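Local coordinates for protein putative isomerase (Streptomyces coelicolor A3, PDB 2OQH) that adopts an enolase-type TIM-barrel fold and is probably an isomerase or dehydratase of sugar acids, possibly a glucarate dehydratase, at residues Met294-Gly299 with Pro317-Ala322; His268-Lys273 with Ala307-Val312. All coordinates share one frame; numbering follows the deposited sequence.

Interaction 1: Met294-Gly299 with Pro317-Ala322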
loop_
_atom_site.group_PDB
_atom_site.type_symbol
_atom_site.label_atom_id
_atom_site.label_comp_id
_atom_site.label_asym_id
_atom_site.label_seq_id
_atom_site.Cartn_x
_atom_site.Cartn_y
_atom_site.Cartn_z
HETATM N N MSE A 294 5.676 4.803 -10.654
HETATM C CA MSE A 294 5.508 3.952 -9.479
HETATM C C MSE A 294 4.717 4.697 -8.417
HETATM O O MSE A 294 4.772 5.918 -8.330
HETATM C CB MSE A 294 6.861 3.538 -8.879
HETATM C CG MSE A 294 6.729 2.647 -7.634
HETATM SE SE MSE A 294 8.402 2.214 -6.727
HETATM C CE MSE A 294 7.761 0.734 -5.654
ATOM N N ASN A 295 3.975 3.949 -7.615
ATOM C CA ASN A 295 3.189 4.530 -6.536
ATOM C C ASN A 295 3.068 3.411 -5.516
ATOM O O ASN A 295 3.547 2.307 -5.761
ATOM C CB ASN A 295 1.808 4.940 -7.061
ATOM C CG ASN A 295 1.139 6.001 -6.199
ATOM O OD1 ASN A 295 1.756 6.578 -5.294
ATOM N ND2 ASN A 295 -0.132 6.275 -6.489
ATOM N N LEU A 296 2.457 3.680 -4.368
ATOM C CA LEU A 296 2.285 2.627 -3.384
ATOM C C LEU A 296 0.822 2.249 -3.257
ATOM O O LEU A 296 -0.067 3.101 -3.314
ATOM C CB LEU A 296 2.834 3.044 -2.017
ATOM C CG LEU A 296 4.355 3.174 -1.882
ATOM C CD1 LEU A 296 4.702 3.422 -0.424
ATOM C CD2 LEU A 296 5.048 1.910 -2.391
ATOM N N HIS A 297 0.582 0.954 -3.107
ATOM C CA HIS A 297 -0.758 0.415 -2.954
ATOM C C HIS A 297 -1.022 0.242 -1.464
ATOM O O HIS A 297 -0.110 -0.066 -0.703
ATOM C CB HIS A 297 -0.848 -0.936 -3.665
ATOM C CG HIS A 297 -2.091 -1.708 -3.355
ATOM N ND1 HIS A 297 -2.137 -2.695 -2.392
ATOM C CD2 HIS A 297 -3.332 -1.650 -3.891
ATOM C CE1 HIS A 297 -3.351 -3.213 -2.355
ATOM N NE2 HIS A 297 -4.095 -2.596 -3.256
ATOM N N SER A 298 -2.268 0.439 -1.047
ATOM C CA SER A 298 -2.604 0.288 0.366
ATOM C C SER A 298 -3.518 -0.901 0.625
ATOM O O SER A 298 -4.548 -1.063 -0.033
ATOM C CB SER A 298 -3.276 1.550 0.900
ATOM O OG SER A 298 -3.785 1.306 2.194
ATOM N N GLY A 299 -3.125 -1.734 1.583
ATOM C CA GLY A 299 -3.921 -2.897 1.931
ATOM C C GLY A 299 -4.488 -2.763 3.334
ATOM O O GLY A 299 -4.595 -3.754 4.054
ATOM N N PRO A 317 12.968 8.913 -4.795
ATOM C CA PRO A 317 12.620 9.872 -5.845
ATOM C C PRO A 317 11.419 9.529 -6.737
ATOM O O PRO A 317 10.521 10.346 -6.900
ATOM C CB PRO A 317 13.922 9.992 -6.635
ATOM C CG PRO A 317 14.952 9.901 -5.563
ATOM C CD PRO A 317 14.432 8.731 -4.728
ATOM N N VAL A 318 11.393 8.329 -7.307
ATOM C CA VAL A 318 10.302 7.949 -8.202
ATOM C C VAL A 318 8.891 7.928 -7.580
ATOM O O VAL A 318 7.890 7.990 -8.299
ATOM C CB VAL A 318 10.596 6.580 -8.871
ATOM C CG1 VAL A 318 10.439 5.451 -7.863
ATOM C CG2 VAL A 318 9.687 6.381 -10.064
ATOM N N LEU A 319 8.798 7.841 -6.259
ATOM C CA LEU A 319 7.490 7.838 -5.612
ATOM C C LEU A 319 7.020 9.282 -5.413
ATOM O O LEU A 319 6.837 9.750 -4.288
ATOM C CB LEU A 319 7.572 7.098 -4.277
ATOM C CG LEU A 319 7.725 5.581 -4.449
ATOM C CD1 LEU A 319 8.093 4.920 -3.134
ATOM C CD2 LEU A 319 6.431 5.013 -4.995
ATOM N N SER A 320 6.812 9.972 -6.530
ATOM C CA SER A 320 6.406 11.369 -6.527
ATOM C C SER A 320 4.910 11.612 -6.691
ATOM O O SER A 320 4.481 12.754 -6.858
ATOM C CB SER A 320 7.131 12.096 -7.649
ATOM O OG SER A 320 6.796 11.511 -8.898
ATOM N N ARG A 321 4.121 10.552 -6.639
ATOM C CA ARG A 321 2.678 10.669 -6.818
ATOM C C ARG A 321 1.933 10.608 -5.495
ATOM O O ARG A 321 2.509 10.269 -4.464
ATOM C CB ARG A 321 2.181 9.528 -7.708
ATOM C CG ARG A 321 2.805 9.499 -9.097
ATOM C CD ARG A 321 2.754 8.091 -9.678
ATOM N NE ARG A 321 3.321 8.017 -11.027
ATOM C CZ ARG A 321 2.608 8.078 -12.149
ATOM N NH1 ARG A 321 1.288 8.214 -12.093
ATOM N NH2 ARG A 321 3.217 7.991 -13.328
ATOM N N ALA A 322 0.648 10.947 -5.526
ATOM C CA ALA A 322 -0.158 10.864 -4.319
ATOM C C ALA A 322 -0.409 9.371 -4.159
ATOM O O ALA A 322 -1.034 8.761 -5.016
ATOM C CB ALA A 322 -1.475 11.603 -4.504
HETATM O O HOH W 1 6.025 7.572 -10.476
HETATM O O HOH W 2 4.240 7.833 -5.786
#
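Val318 sets CG1 4.0 Å from the selenium (SE) of selenomethionine Met294, the two side chains crossing at about a right angle. Its carbonyl O accepts from water 1, which in turn accepts from Met294 N and, in the guanidinium plane, from Arg321 NE; one water thus joins three groups of both segments. Leu319, the centre of an inverse gamma turn, brings methyl CD2 to 3.6 Å from both Met294 CG and Asn295 CA. With CG beside its backbone N (chi1 -60°) and the chain extended from there to NE, Arg321 passes CD within 3.3 Å of Met294 O; NH1 forms a salt bridge with Glu220. Arg321 N donates to water 2, which lies 2.8 Å from Asn295 OD1. Ala322 O accepts from Asn295 ND2 at 3.0 Å; the bond is fairly straight (160°), with O close to the amide plane but ND2 well above the carbonyl plane. ND2 also hydrogen-bonds Tyr221 OH. A leucine in place of Asn295 would probably leave Ala322 O and Tyr221 OH without this amide partner and water 2 without its OD1 neighbour. These contacts hold strand 293-296 against the alpha-to-beta connection between helix 303-315 and strand 323-324, within a beta-alpha-beta unit of the enolase-type TIM barrel.

Interaction 2: His268-Lys273 with Ala307-Val312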
loop_
_atom_site.group_PDB
_atom_site.type_symbol
_atom_site.label_atom_id
_atom_site.label_comp_id
_atom_site.label_asym_id
_atom_site.label_seq_id
_atom_site.Cartn_x
_atom_site.Cartn_y
_atom_site.Cartn_z
ATOM N N HIS A 268 2.587 -0.528 -8.812
ATOM C CA HIS A 268 2.310 -0.179 -7.421
ATOM C C HIS A 268 3.226 -0.958 -6.484
ATOM O O HIS A 268 3.244 -2.184 -6.509
ATOM C CB HIS A 268 0.862 -0.528 -7.051
ATOM C CG HIS A 268 -0.091 0.624 -7.133
ATOM N ND1 HIS A 268 0.068 1.778 -6.398
ATOM C CD2 HIS A 268 -1.231 0.784 -7.840
ATOM C CE1 HIS A 268 -0.935 2.602 -6.649
ATOM N NE2 HIS A 268 -1.737 2.021 -7.523
ATOM N N GLY A 269 3.995 -0.254 -5.666
ATOM C CA GLY A 269 4.841 -0.936 -4.706
ATOM C C GLY A 269 3.972 -1.187 -3.487
ATOM O O GLY A 269 2.859 -0.672 -3.417
ATOM N N ASP A 270 4.464 -1.980 -2.541
ATOM C CA ASP A 270 3.737 -2.291 -1.314
ATOM C C ASP A 270 4.611 -3.246 -0.517
ATOM O O ASP A 270 4.775 -4.416 -0.872
ATOM C CB ASP A 270 2.386 -2.952 -1.624
ATOM C CG ASP A 270 1.613 -3.326 -0.365
ATOM O OD1 ASP A 270 2.147 -3.150 0.752
ATOM O OD2 ASP A 270 0.465 -3.801 -0.493
ATOM N N VAL A 271 5.177 -2.725 0.562
ATOM C CA VAL A 271 6.059 -3.500 1.416
ATOM C C VAL A 271 5.455 -4.816 1.870
ATOM O O VAL A 271 6.123 -5.846 1.899
ATOM C CB VAL A 271 6.462 -2.680 2.657
ATOM C CG1 VAL A 271 7.170 -3.571 3.674
ATOM C CG2 VAL A 271 7.358 -1.539 2.237
ATOM N N TYR A 272 4.176 -4.772 2.211
ATOM C CA TYR A 272 3.483 -5.937 2.711
ATOM C C TYR A 272 3.156 -6.949 1.637
ATOM O O TYR A 272 2.934 -8.123 1.936
ATOM C CB TYR A 272 2.246 -5.458 3.470
ATOM C CG TYR A 272 2.681 -4.398 4.448
ATOM C CD1 TYR A 272 3.489 -4.733 5.534
ATOM C CD2 TYR A 272 2.463 -3.048 4.186
ATOM C CE1 TYR A 272 4.084 -3.754 6.322
ATOM C CE2 TYR A 272 3.060 -2.052 4.972
ATOM C CZ TYR A 272 3.875 -2.415 6.036
ATOM O OH TYR A 272 4.517 -1.450 6.789
ATOM N N LYS A 273 3.156 -6.507 0.387
ATOM C CA LYS A 273 2.879 -7.402 -0.726
ATOM C C LYS A 273 4.188 -7.998 -1.274
ATOM O O LYS A 273 4.223 -9.149 -1.705
ATOM C CB LYS A 273 2.126 -6.634 -1.822
ATOM C CG LYS A 273 1.713 -7.462 -3.032
ATOM C CD LYS A 273 0.918 -6.619 -4.045
ATOM C CE LYS A 273 -0.525 -6.397 -3.613
ATOM N NZ LYS A 273 -1.461 -7.302 -4.336
ATOM N N ALA A 307 3.763 4.145 8.672
ATOM C CA ALA A 307 5.036 4.768 9.022
ATOM C C ALA A 307 6.169 4.177 8.172
ATOM O O ALA A 307 7.039 4.902 7.686
ATOM C CB ALA A 307 5.326 4.562 10.510
ATOM N N ALA A 308 6.154 2.860 7.998
ATOM C CA ALA A 308 7.172 2.190 7.196
ATOM C C ALA A 308 7.080 2.691 5.750
ATOM O O ALA A 308 8.092 2.985 5.120
ATOM C CB ALA A 308 6.969 0.687 7.252
ATOM N N HIS A 309 5.858 2.796 5.236
ATOM C CA HIS A 309 5.651 3.270 3.873
ATOM C C HIS A 309 6.123 4.710 3.681
ATOM O O HIS A 309 6.715 5.048 2.655
ATOM C CB HIS A 309 4.175 3.153 3.489
ATOM C CG HIS A 309 3.806 1.822 2.914
ATOM N ND1 HIS A 309 4.748 0.876 2.569
ATOM C CD2 HIS A 309 2.606 1.304 2.565
ATOM C CE1 HIS A 309 4.143 -0.167 2.026
ATOM N NE2 HIS A 309 2.844 0.069 2.013
ATOM N N LEU A 310 5.864 5.551 4.680
ATOM C CA LEU A 310 6.262 6.951 4.622
ATOM C C LEU A 310 7.776 7.087 4.537
ATOM O O LEU A 310 8.279 7.981 3.866
ATOM C CB LEU A 310 5.729 7.703 5.849
ATOM C CG LEU A 310 4.204 7.815 5.871
ATOM C CD1 LEU A 310 3.712 8.391 7.203
ATOM C CD2 LEU A 310 3.778 8.697 4.712
ATOM N N ALA A 311 8.498 6.200 5.220
ATOM C CA ALA A 311 9.960 6.233 5.188
ATOM C C ALA A 311 10.429 5.882 3.777
ATOM O O ALA A 311 11.377 6.466 3.257
ATOM C CB ALA A 311 10.539 5.241 6.196
ATOM N N VAL A 312 9.749 4.927 3.155
ATOM C CA VAL A 312 10.120 4.529 1.811
ATOM C C VAL A 312 9.860 5.663 0.826
ATOM O O VAL A 312 10.748 6.043 0.069
ATOM C CB VAL A 312 9.364 3.267 1.378
ATOM C CG1 VAL A 312 9.700 2.926 -0.069
ATOM C CG2 VAL A 312 9.760 2.105 2.287
#
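Tyr272 CE2 lies over one face of the His309 imidazole, 3.5 Å above its plane and offset toward the rim, while two polar atoms make close contacts at the edge, in the ring plane: Val271 N, 3.1 Å from His309 CE1, and Asp270 OD1, 3.5 Å from His309 NE2, its carboxylate plane turned 71° from the ring. The two rings are tilted 52° against each other with centroids 5.1 Å apart, an oblique meeting. One face of the Tyr272 ring is in turn covered by Val271 CB, over its centre. His309 ND1 is buried beside Val271 CG2, 3.6 Å away, and has no polar partner in the model. Asp270 directly follows barrel strand 266-269 and is the N-cap of the short, weakly bonded helix 271-274: OD1 accepts from Tyr272 N at 3.0 Å, met from above the carboxylate plane. Its OD2 makes a weak hydrogen bond to His297 ND1, a pairing consistent with the His-Asp dyad of the mandelate racemase group. Because Tyr272 has CG turned away from its carbonyl carbon (chi1 -50°), the phenol reaches helix 303-315, where OH bonds Ala305 O and lies 3.3 Å from Ala308 CB. One turn beyond Ala308, Val312 brings CG2 to 4.4 Å from Val271 CG2.

From the N terminus the chain first reaches 268-273, then 294-299, then 307-312 and lastly 317-322, so the two contacts cross rather than nest. Interaction 2 closes a loop with 33 residues between its segments, taking in helix 277-289 and strand 293-296; interaction 1 closes a shorter one of 17, mostly helix 303-315. Their centres are 9 Å apart, and they meet directly where strands 266-269 and 293-296 run parallel: Asn295 O lies 2.6 Å from Gly269 N, and His297 N 2.8 Å from Gly269 O, both probable hydrogen bonds. Interaction 2 ties helix 303-315 to the start of the short helix after strand 266-269, and interaction 1 ties the loop leaving that helix to neighbouring strand 293-296.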